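Local coordinates for bifunctional protein PutA (Bdellovibrio bacteriovorus, PDB 5UR2) that probably oxidises proline to glutamate in two steps, with a flavin-dependent proline dehydrogenase and an NAD-dependent L-glutamate gamma-semialdehyde dehydrogenase in one chain, at residues E255-P260 with T287-K292; K266-V271 with Q291-P296; F297-V302 with K339-N344. All blocks are in the same frame, centred on the assembly; numbering follows the deposited sequence.

Overall arrangement
All three contacts lie on neighbouring elements of the closed eight-stranded parallel barrel in the proline dehydrogenase part. Contact 1 joins two outer helices, 246-257 and 279-293, and is partly buried. Contact 2 sets the end of helix 279-293 and the loop after it against the loop leading into strand 268-273; it too is partly buried. The touching residues of contact 3 are all buried and pack strand 298-302 on helix 327-343. Its strand neighbours that of contact 2, and both strands reach the modified flavin. Contact 1 is van der Waals contact at an aromatic edge, without a hydrogen bond between its segments. Contact 2 adds an arginine that gathers carbonyls. Contact 3 is aliphatic between its segments.

Contact 1 (E255-P260 with T287-K292); sequences ELINEP and TEFAQK
On the outer, helical layer of the beta/alpha barrel, F289 of helix 279-293 reaches across to I257 and N258, where helix 246-257 gives way to the following loop. The two helices are neighbours around the barrel. The backbones stay well apart, with 9.1 Å between N258 CA and F289 CA. The phenyl ring bridges this distance and is partly exposed. Its CG is anti to the backbone N (chi1 167°), which sends the ring out from helix 279-293. The far rim, CE1, CZ and CE2, does the touching.

The two partners divide that rim between them. N258 CB sits at the ring edge, 3.9 Å from F289 CZ. N258 CG, the amide carbon, lies 4.1 Å from F289 CE1. The amide and ring planes stand 73° apart, and the two side chains run antiparallel as they pass. On the CE2 side, I257 CD1 lies in the plane of the ring, 4.0 Å from F289 CE2. I257 CG1 follows close behind, 4.1 Å from F289 CZ. With chi1 at 74°, CG1 is flanked by both backbone bonds, and this turns the ethyl arm to the ring edge.

The contact has cover behind it. F297 touches both I257 and A290. F226 of helix 211-232 also packs on I257. The acidic groups of 255-260 are held by that helix instead: E255 pairs with K215 and K219, and E259 with R223.

The chemistry is therefore van der Waals contact at a ring edge. Neither the N258 amide nor a charge bonds to the facing segment. Such contact depends on fit rather than on bond direction.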
# COMPACT_ATOMS: atom_id res chain seq x y z
N GLU B 255 -40.59 39.72 -2.14
CA GLU B 255 -40.37 41.09 -1.71
C GLU B 255 -40.63 42.06 -2.86
O GLU B 255 -41.20 43.14 -2.66
CB GLU B 255 -38.96 41.27 -1.15
CG GLU B 255 -38.68 40.54 0.19
CD GLU B 255 -37.22 40.72 0.64
OE1 GLU B 255 -36.56 41.64 0.13
OE2 GLU B 255 -36.74 39.98 1.52
N LEU B 256 -40.22 41.68 -4.07
CA LEU B 256 -40.38 42.55 -5.23
C LEU B 256 -41.85 42.83 -5.53
O LEU B 256 -42.26 43.99 -5.67
CB LEU B 256 -39.67 41.94 -6.44
CG LEU B 256 -39.52 42.84 -7.67
CD1 LEU B 256 -38.77 44.14 -7.32
CD2 LEU B 256 -38.80 42.08 -8.78
N ILE B 257 -42.67 41.77 -5.65
CA ILE B 257 -44.07 41.95 -6.04
C ILE B 257 -44.95 42.43 -4.90
O ILE B 257 -46.14 42.70 -5.12
CB ILE B 257 -44.73 40.69 -6.63
CG1 ILE B 257 -45.03 39.65 -5.56
CG2 ILE B 257 -43.84 40.05 -7.74
CD1 ILE B 257 -46.01 38.55 -6.04
N ASN B 258 -44.42 42.55 -3.68
CA ASN B 258 -45.13 43.18 -2.58
C ASN B 258 -44.81 44.66 -2.43
O ASN B 258 -45.37 45.31 -1.53
CB ASN B 258 -44.86 42.46 -1.25
CG ASN B 258 -45.97 42.72 -0.22
OD1 ASN B 258 -47.16 42.71 -0.56
ND2 ASN B 258 -45.58 42.94 1.03
N GLU B 259 -43.91 45.20 -3.25
CA GLU B 259 -43.62 46.63 -3.21
C GLU B 259 -44.82 47.45 -3.70
O GLU B 259 -45.62 46.98 -4.51
CB GLU B 259 -42.38 46.95 -4.05
CG GLU B 259 -41.10 46.28 -3.54
CD GLU B 259 -39.90 46.51 -4.44
OE1 GLU B 259 -40.05 47.20 -5.49
OE2 GLU B 259 -38.80 46.00 -4.11
N PRO B 260 -44.97 48.69 -3.20
CA PRO B 260 -46.17 49.49 -3.54
C PRO B 260 -46.55 49.53 -5.01
O PRO B 260 -47.72 49.33 -5.36
CB PRO B 260 -45.79 50.89 -3.02
CG PRO B 260 -44.88 50.64 -1.88
CD PRO B 260 -44.09 49.40 -2.25
N THR B 287 -48.73 30.70 -0.41
CA THR B 287 -50.17 30.95 -0.33
C THR B 287 -50.49 31.96 0.78
O THR B 287 -51.26 32.90 0.57
CB THR B 287 -50.94 29.64 -0.11
OG1 THR B 287 -50.68 28.74 -1.20
CG2 THR B 287 -52.44 29.89 -0.05
N GLU B 288 -49.89 31.78 1.97
CA GLU B 288 -50.08 32.77 3.03
C GLU B 288 -49.65 34.15 2.56
O GLU B 288 -50.35 35.14 2.80
CB GLU B 288 -49.27 32.38 4.28
CG GLU B 288 -49.68 31.07 4.89
CD GLU B 288 -51.16 31.04 5.27
OE1 GLU B 288 -51.51 31.68 6.28
OE2 GLU B 288 -51.96 30.40 4.54
N PHE B 289 -48.52 34.21 1.86
CA PHE B 289 -48.03 35.49 1.36
C PHE B 289 -49.00 36.10 0.34
O PHE B 289 -49.29 37.30 0.40
CB PHE B 289 -46.64 35.29 0.74
CG PHE B 289 -46.20 36.45 -0.07
CD1 PHE B 289 -45.77 37.60 0.54
CD2 PHE B 289 -46.25 36.39 -1.45
CE1 PHE B 289 -45.38 38.68 -0.21
CE2 PHE B 289 -45.85 37.46 -2.20
CZ PHE B 289 -45.42 38.60 -1.59
N ALA B 290 -49.56 35.27 -0.55
CA ALA B 290 -50.52 35.78 -1.53
C ALA B 290 -51.72 36.41 -0.84
O ALA B 290 -52.24 37.45 -1.28
CB ALA B 290 -50.98 34.66 -2.47
N GLN B 291 -52.16 35.81 0.26
CA GLN B 291 -53.27 36.39 1.01
C GLN B 291 -52.86 37.72 1.64
O GLN B 291 -53.54 38.73 1.47
CB GLN B 291 -53.74 35.40 2.07
CG GLN B 291 -55.07 35.77 2.68
CD GLN B 291 -55.31 35.05 3.98
OE1 GLN B 291 -54.40 34.47 4.56
NE2 GLN B 291 -56.56 35.09 4.46
N LYS B 292 -51.71 37.74 2.31
CA LYS B 292 -51.23 38.98 2.91
C LYS B 292 -51.01 40.05 1.85
O LYS B 292 -51.32 41.23 2.07
CB LYS B 292 -49.94 38.70 3.69
CG LYS B 292 -49.14 39.93 4.10
CD LYS B 292 -47.79 39.52 4.69

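Contact 2 (K266-V271 with Q291-P296). With P5F (N-propargylglycine-modified flavin adenine dinucleotide), chain F.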
# COMPACT_ATOMS: atom_id res chain seq x y z
N LYS B 266 -51.64 41.17 -10.97
CA LYS B 266 -51.85 39.73 -10.86
C LYS B 266 -50.92 38.90 -11.73
O LYS B 266 -50.68 37.73 -11.41
CB LYS B 266 -53.29 39.38 -11.24
CG LYS B 266 -54.36 39.89 -10.29
CD LYS B 266 -55.72 39.27 -10.61
CE LYS B 266 -56.23 39.70 -11.96
NZ LYS B 266 -57.61 39.18 -12.17
N PHE B 267 -50.34 39.48 -12.78
CA PHE B 267 -49.70 38.71 -13.84
C PHE B 267 -48.18 38.68 -13.71
O PHE B 267 -47.41 38.94 -14.63
CB PHE B 267 -50.16 39.26 -15.18
CG PHE B 267 -51.64 39.14 -15.35
CD1 PHE B 267 -52.27 37.92 -15.17
CD2 PHE B 267 -52.42 40.26 -15.56
CE1 PHE B 267 -53.64 37.80 -15.29
CE2 PHE B 267 -53.81 40.15 -15.68
CZ PHE B 267 -54.42 38.91 -15.54
N PHE B 268 -47.75 38.34 -12.50
CA PHE B 268 -46.40 37.90 -12.19
C PHE B 268 -46.48 36.45 -11.73
O PHE B 268 -47.45 36.06 -11.07
CB PHE B 268 -45.77 38.74 -11.07
CG PHE B 268 -45.49 40.18 -11.44
CD1 PHE B 268 -44.85 40.49 -12.63
CD2 PHE B 268 -45.85 41.20 -10.59
CE1 PHE B 268 -44.57 41.82 -12.95
CE2 PHE B 268 -45.58 42.53 -10.90
CZ PHE B 268 -44.94 42.84 -12.08
N GLY B 269 -45.47 35.66 -12.08
CA GLY B 269 -45.46 34.26 -11.69
C GLY B 269 -44.08 33.82 -11.24
O GLY B 269 -43.05 34.38 -11.65
N ILE B 270 -44.08 32.77 -10.42
CA ILE B 270 -42.87 32.15 -9.88
C ILE B 270 -43.01 30.65 -10.07
O ILE B 270 -44.12 30.10 -10.07
CB ILE B 270 -42.66 32.53 -8.38
CG1 ILE B 270 -41.37 31.94 -7.78
CG2 ILE B 270 -43.83 32.04 -7.54
CD1 ILE B 270 -40.08 32.57 -8.22
N VAL B 271 -41.86 29.98 -10.27
CA VAL B 271 -41.83 28.53 -10.45
C VAL B 271 -41.55 27.84 -9.13
O VAL B 271 -40.68 28.26 -8.36
CB VAL B 271 -40.78 28.13 -11.50
CG1 VAL B 271 -40.60 26.62 -11.51
CG2 VAL B 271 -41.21 28.60 -12.89
N GLN B 291 -52.16 35.81 0.26
CA GLN B 291 -53.27 36.39 1.01
C GLN B 291 -52.86 37.72 1.64
O GLN B 291 -53.54 38.73 1.47
CB GLN B 291 -53.74 35.40 2.07
CG GLN B 291 -55.07 35.77 2.68
CD GLN B 291 -55.31 35.05 3.98
OE1 GLN B 291 -54.40 34.47 4.56
NE2 GLN B 291 -56.56 35.09 4.46
N LYS B 292 -51.71 37.74 2.31
CA LYS B 292 -51.23 38.98 2.91
C LYS B 292 -51.01 40.05 1.85
O LYS B 292 -51.32 41.23 2.07
CB LYS B 292 -49.94 38.70 3.69
CG LYS B 292 -49.14 39.93 4.10
CD LYS B 292 -47.79 39.52 4.69
N ARG B 293 -50.51 39.65 0.68
CA ARG B 293 -50.30 40.61 -0.40
C ARG B 293 -51.61 41.27 -0.81
O ARG B 293 -51.64 42.47 -1.09
CB ARG B 293 -49.63 39.92 -1.59
CG ARG B 293 -49.44 40.83 -2.80
CD ARG B 293 -48.66 40.11 -3.88
NE ARG B 293 -48.28 40.96 -5.00
CZ ARG B 293 -48.79 40.86 -6.23
NH1 ARG B 293 -49.73 39.96 -6.50
NH2 ARG B 293 -48.36 41.67 -7.18
N GLY B 294 -52.70 40.51 -0.81
CA GLY B 294 -54.01 41.04 -1.16
C GLY B 294 -54.32 41.08 -2.63
O GLY B 294 -55.35 41.63 -3.01
N THR B 295 -53.46 40.52 -3.48
CA THR B 295 -53.66 40.43 -4.90
C THR B 295 -53.03 39.11 -5.31
O THR B 295 -51.90 38.81 -4.89
CB THR B 295 -53.02 41.60 -5.66
OG1 THR B 295 -53.67 42.83 -5.28
CG2 THR B 295 -53.09 41.38 -7.17
N PRO B 296 -53.71 38.29 -6.09
CA PRO B 296 -53.13 37.01 -6.49
C PRO B 296 -51.91 37.19 -7.38
O PRO B 296 -51.69 38.23 -8.00
CB PRO B 296 -54.28 36.31 -7.23
CG PRO B 296 -55.54 37.02 -6.72
CD PRO B 296 -55.12 38.43 -6.50
PA P5F F . -42.25 13.17 -15.82
O1A P5F F . -43.65 12.74 -15.27
O2A P5F F . -41.49 12.20 -16.57
O5B P5F F . -41.24 13.55 -14.76
C5B P5F F . -39.84 13.62 -14.95
C4B P5F F . -39.22 14.36 -13.75
O4B P5F F . -39.20 13.61 -12.57
C3B P5F F . -37.81 14.84 -13.91
O3B P5F F . -37.70 15.97 -14.68
C2B P5F F . -37.40 15.07 -12.51
O2B P5F F . -37.87 16.30 -12.09
C1B P5F F . -38.12 14.00 -11.77
N9A P5F F . -37.33 12.82 -11.50
C8A P5F F . -36.68 12.00 -12.42
N7A P5F F . -36.08 11.01 -11.75
C5A P5F F . -36.33 11.13 -10.38
C6A P5F F . -35.96 10.43 -9.24
N6A P5F F . -35.14 9.25 -9.34
N1A P5F F . -36.36 10.84 -8.02
C2A P5F F . -37.14 11.93 -7.87
N3A P5F F . -37.49 12.66 -8.97
C4A P5F F . -37.12 12.30 -10.21
N1 P5F F . -37.81 22.91 -14.41
C2 P5F F . -37.17 23.70 -13.38
O2 P5F F . -36.46 23.04 -12.40
N3 P5F F . -37.29 25.12 -13.36
C4 P5F F . -38.02 25.83 -14.34
O4 P5F F . -38.10 27.23 -14.26
C4X P5F F . -38.68 25.00 -15.44
N5 P5F F . -39.35 25.63 -16.58
C5X P5F F . -40.31 24.78 -17.32
C6 P5F F . -41.41 25.42 -18.10
C7 P5F F . -42.39 24.61 -18.73
C7M P5F F . -43.50 25.26 -19.52
C8 P5F F . -42.32 23.18 -18.63
C8M P5F F . -43.34 22.29 -19.29
C9 P5F F . -41.28 22.58 -17.89
C9A P5F F . -40.25 23.42 -17.22
N10 P5F F . -39.19 22.79 -16.44
C10 P5F F . -38.56 23.61 -15.44
C1' P5F F . -38.89 21.34 -16.50
C2' P5F F . -39.81 20.51 -15.61
O2' P5F F . -39.52 20.78 -14.30
C3' P5F F . -39.74 19.00 -15.84
O3' P5F F . -38.46 18.57 -15.54
C4' P5F F . -40.06 18.54 -17.25
O4' P5F F . -40.94 19.46 -17.79
C5' P5F F . -40.55 17.08 -17.38
O5' P5F F . -41.43 16.68 -16.35
P P5F F . -42.76 15.78 -16.55
O1P P5F F . -43.95 15.97 -15.53
O2P P5F F . -43.05 16.05 -18.08
O3P P5F F . -42.15 14.28 -16.81
C21 P5F F . -37.15 26.62 -17.61
C22 P5F F . -38.33 26.21 -17.09
C23 P5F F . -36.22 27.55 -16.82
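K266 turns CG away from its carbonyl carbon (chi1 -67°), while T295 holds OG1 beside its own N and thereby turns its methyl anti to that N. The two torsions bring K266 CG to 3.7 Å from T295 CG2, and the side chains cross at about a right angle. K266 CG also lies 4.1 Å from P296 CD, near that corner of the proline ring. A bend at chi3 leads the rest of the lysine away, and its NZ makes a long, weak ion pair with E187.

The backbones come close here as well. K266 CA is 3.2 Å from P296 O, a CA-H...O contact with an angle of 156° at the hydrogen.

R293 ties the loop together from within. Its chain is extended, and its NH1 donates to T295 O at 2.9 Å with an N-H...O angle of 138°. The nitrogen stands well above the carbonyl plane. A weak second bond runs from R293 NH1 to P296 O. The other nitrogens bind carbonyls too: NE meets I257 O and NH2 meets Y265 O. One guanidinium thus reaches four backbone oxygens, one of them weakly, which would hold the turn in shape. R293 NH2 also lies at the edge of the F268 ring, 4.3 Å from CD2. F268 is further held by a stack with F226 and an edge-to-face contact with Y265. G294, just after the helix, has a positive phi.

At the other end of 266-271, V271 CG2 approaches O4 of the modified flavin at 3.7 Å, as part of the ligand pocket.

The arrangement belongs to a beta-alpha-beta unit of the barrel, strand 268-273, helix 279-293 and strand 298-302. The loop returning from the helix passes beside the loop entering the first strand before joining the next.

Contact 3 (F297-V302 with K339-N344). With P5F (N-propargylglycine-modified flavin adenine dinucleotide), chain F.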
# COMPACT_ATOMS: atom_id res chain seq x y z
N PHE B 297 -51.08 36.15 -7.39
CA PHE B 297 -50.06 35.95 -8.41
C PHE B 297 -50.08 34.47 -8.78
O PHE B 297 -50.84 33.68 -8.20
CB PHE B 297 -48.68 36.40 -7.90
CG PHE B 297 -48.21 35.65 -6.70
CD1 PHE B 297 -48.56 36.06 -5.42
CD2 PHE B 297 -47.43 34.51 -6.85
CE1 PHE B 297 -48.13 35.35 -4.31
CE2 PHE B 297 -47.00 33.79 -5.73
CZ PHE B 297 -47.35 34.22 -4.47
N TRP B 298 -49.23 34.07 -9.71
CA TRP B 298 -49.26 32.73 -10.27
C TRP B 298 -48.08 31.88 -9.79
O TRP B 298 -46.99 32.39 -9.56
CB TRP B 298 -49.25 32.79 -11.80
CG TRP B 298 -50.54 33.25 -12.36
CD1 TRP B 298 -51.06 34.50 -12.28
CD2 TRP B 298 -51.49 32.46 -13.07
NE1 TRP B 298 -52.27 34.55 -12.91
CE2 TRP B 298 -52.57 33.30 -13.40
CE3 TRP B 298 -51.54 31.11 -13.46
CZ2 TRP B 298 -53.69 32.85 -14.11
CZ3 TRP B 298 -52.66 30.67 -14.17
CH2 TRP B 298 -53.72 31.54 -14.48
N VAL B 299 -48.33 30.57 -9.65
CA VAL B 299 -47.29 29.58 -9.42
C VAL B 299 -47.27 28.62 -10.61
O VAL B 299 -48.29 27.97 -10.90
CB VAL B 299 -47.49 28.81 -8.11
CG1 VAL B 299 -46.47 27.69 -8.01
CG2 VAL B 299 -47.36 29.74 -6.94
N ARG B 300 -46.15 28.54 -11.30
CA ARG B 300 -45.99 27.53 -12.35
C ARG B 300 -45.38 26.30 -11.70
O ARG B 300 -44.20 26.29 -11.33
CB ARG B 300 -45.11 28.02 -13.49
CG ARG B 300 -44.86 26.94 -14.54
CD ARG B 300 -43.69 27.28 -15.42
NE ARG B 300 -43.93 28.47 -16.23
CZ ARG B 300 -42.95 29.16 -16.81
NH1 ARG B 300 -41.68 28.77 -16.64
NH2 ARG B 300 -43.23 30.24 -17.53
N LEU B 301 -46.18 25.25 -11.55
CA LEU B 301 -45.75 24.06 -10.83
C LEU B 301 -45.09 23.11 -11.83
O LEU B 301 -45.73 22.69 -12.80
CB LEU B 301 -46.93 23.42 -10.11
CG LEU B 301 -46.64 22.27 -9.16
CD1 LEU B 301 -45.76 22.70 -7.97
CD2 LEU B 301 -47.96 21.66 -8.68
N VAL B 302 -43.80 22.83 -11.63
CA VAL B 302 -43.05 21.90 -12.46
C VAL B 302 -42.56 20.78 -11.56
O VAL B 302 -42.72 20.82 -10.35
CB VAL B 302 -41.87 22.58 -13.19
CG1 VAL B 302 -42.32 23.85 -13.89
CG2 VAL B 302 -40.73 22.90 -12.22
N LYS B 339 -53.16 19.97 -5.53
CA LYS B 339 -54.43 20.02 -4.80
C LYS B 339 -54.47 21.24 -3.88
O LYS B 339 -55.49 21.94 -3.82
CB LYS B 339 -54.64 18.72 -4.01
N TYR B 340 -53.36 21.53 -3.19
CA TYR B 340 -53.34 22.65 -2.25
C TYR B 340 -53.56 23.98 -2.97
O TYR B 340 -54.39 24.80 -2.54
CB TYR B 340 -52.02 22.67 -1.46
CG TYR B 340 -52.05 23.62 -0.29
CD1 TYR B 340 -52.54 23.21 0.95
CD2 TYR B 340 -51.61 24.93 -0.41
CE1 TYR B 340 -52.58 24.08 2.03
CE2 TYR B 340 -51.64 25.80 0.66
CZ TYR B 340 -52.13 25.38 1.88
OH TYR B 340 -52.16 26.26 2.94
N LEU B 341 -52.83 24.22 -4.06
CA LEU B 341 -53.00 25.46 -4.81
C LEU B 341 -54.42 25.58 -5.35
O LEU B 341 -55.02 26.66 -5.30
CB LEU B 341 -51.98 25.52 -5.95
CG LEU B 341 -50.51 25.60 -5.55
CD1 LEU B 341 -49.59 25.15 -6.67
CD2 LEU B 341 -50.14 27.01 -5.11
N LEU B 342 -54.99 24.48 -5.88
CA LEU B 342 -56.37 24.51 -6.35
C LEU B 342 -57.33 24.84 -5.22
O LEU B 342 -58.25 25.65 -5.38
CB LEU B 342 -56.73 23.17 -6.98
CG LEU B 342 -56.07 22.91 -8.33
CD1 LEU B 342 -56.35 21.47 -8.77
CD2 LEU B 342 -56.59 23.95 -9.35
N GLU B 343 -57.10 24.24 -4.05
CA GLU B 343 -57.93 24.52 -2.88
C GLU B 343 -57.94 26.00 -2.53
O GLU B 343 -58.93 26.50 -2.00
CB GLU B 343 -57.42 23.71 -1.69
CG GLU B 343 -58.31 23.79 -0.51
CD GLU B 343 -59.58 23.00 -0.73
OE1 GLU B 343 -59.48 21.80 -1.10
OE2 GLU B 343 -60.67 23.60 -0.56
N ASN B 344 -56.88 26.72 -2.91
CA ASN B 344 -56.70 28.12 -2.56
C ASN B 344 -56.67 29.00 -3.80
O ASN B 344 -56.06 30.08 -3.79
CB ASN B 344 -55.41 28.33 -1.77
CG ASN B 344 -55.50 27.79 -0.35
OD1 ASN B 344 -56.03 28.46 0.52
ND2 ASN B 344 -54.92 26.61 -0.10
PA P5F F . -42.25 13.17 -15.82
O1A P5F F . -43.65 12.74 -15.27
O2A P5F F . -41.49 12.20 -16.57
O5B P5F F . -41.24 13.55 -14.76
C5B P5F F . -39.84 13.62 -14.95
C4B P5F F . -39.22 14.36 -13.75
O4B P5F F . -39.20 13.61 -12.57
C3B P5F F . -37.81 14.84 -13.91
O3B P5F F . -37.70 15.97 -14.68
C2B P5F F . -37.40 15.07 -12.51
O2B P5F F . -37.87 16.30 -12.09
C1B P5F F . -38.12 14.00 -11.77
N9A P5F F . -37.33 12.82 -11.50
C8A P5F F . -36.68 12.00 -12.42
N7A P5F F . -36.08 11.01 -11.75
C5A P5F F . -36.33 11.13 -10.38
C6A P5F F . -35.96 10.43 -9.24
N6A P5F F . -35.14 9.25 -9.34
N1A P5F F . -36.36 10.84 -8.02
C2A P5F F . -37.14 11.93 -7.87
N3A P5F F . -37.49 12.66 -8.97
C4A P5F F . -37.12 12.30 -10.21
N1 P5F F . -37.81 22.91 -14.41
C2 P5F F . -37.17 23.70 -13.38
O2 P5F F . -36.46 23.04 -12.40
N3 P5F F . -37.29 25.12 -13.36
C4 P5F F . -38.02 25.83 -14.34
O4 P5F F . -38.10 27.23 -14.26
C4X P5F F . -38.68 25.00 -15.44
N5 P5F F . -39.35 25.63 -16.58
C5X P5F F . -40.31 24.78 -17.32
C6 P5F F . -41.41 25.42 -18.10
C7 P5F F . -42.39 24.61 -18.73
C7M P5F F . -43.50 25.26 -19.52
C8 P5F F . -42.32 23.18 -18.63
C8M P5F F . -43.34 22.29 -19.29
C9 P5F F . -41.28 22.58 -17.89
C9A P5F F . -40.25 23.42 -17.22
N10 P5F F . -39.19 22.79 -16.44
C10 P5F F . -38.56 23.61 -15.44
C1' P5F F . -38.89 21.34 -16.50
C2' P5F F . -39.81 20.51 -15.61
O2' P5F F . -39.52 20.78 -14.30
C3' P5F F . -39.74 19.00 -15.84
O3' P5F F . -38.46 18.57 -15.54
C4' P5F F . -40.06 18.54 -17.25
O4' P5F F . -40.94 19.46 -17.79
C5' P5F F . -40.55 17.08 -17.38
O5' P5F F . -41.43 16.68 -16.35
P P5F F . -42.76 15.78 -16.55
O1P P5F F . -43.95 15.97 -15.53
O2P P5F F . -43.05 16.05 -18.08
O3P P5F F . -42.15 14.28 -16.81
C21 P5F F . -37.15 26.62 -17.61
C22 P5F F . -38.33 26.21 -17.09
C23 P5F F . -36.22 27.55 -16.82
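V299 and L301, on one side of strand 298-302, face L341 of helix 327-343, and this cluster is the packed part of the contact. Both methyls of L341 take part. L341 CD1 lies 4.2 Å from V299 CG1 and also 4.3 Å from L301 CD2. It sits between these two strand side chains. L341 CD2 rests on V299 alone of the pair, 4.3 Å from V299 CG2. The CG of L341 sits beside its backbone N (chi1 -65°), and the branch extends from there to the sheet. All three residues are buried. P350 of the next strand also touches L341.

The helix end is looser and nearer solvent. E343 is exposed, and N344 leaves the helix. The amide of N344 folds back, with ND2 bonding Y340 O at 3.1 Å. The same ND2 lies over one face of the Y340 ring, offset toward its rim.

The opposite side of the strand faces the flavin. V302 packs against the modified cofactor, with CB 3.2 Å from O2' of the ligand. R300 NH1 is 3.7 Å from the flavin C6, approaching obliquely. Its guanidinium is positioned by a salt bridge to D239 and a hydrogen bond to S196.

This is the layout of a TIM barrel. Aliphatic residues of the strand seat an outer helix, and the inward residues line the flavin site of the proline dehydrogenase.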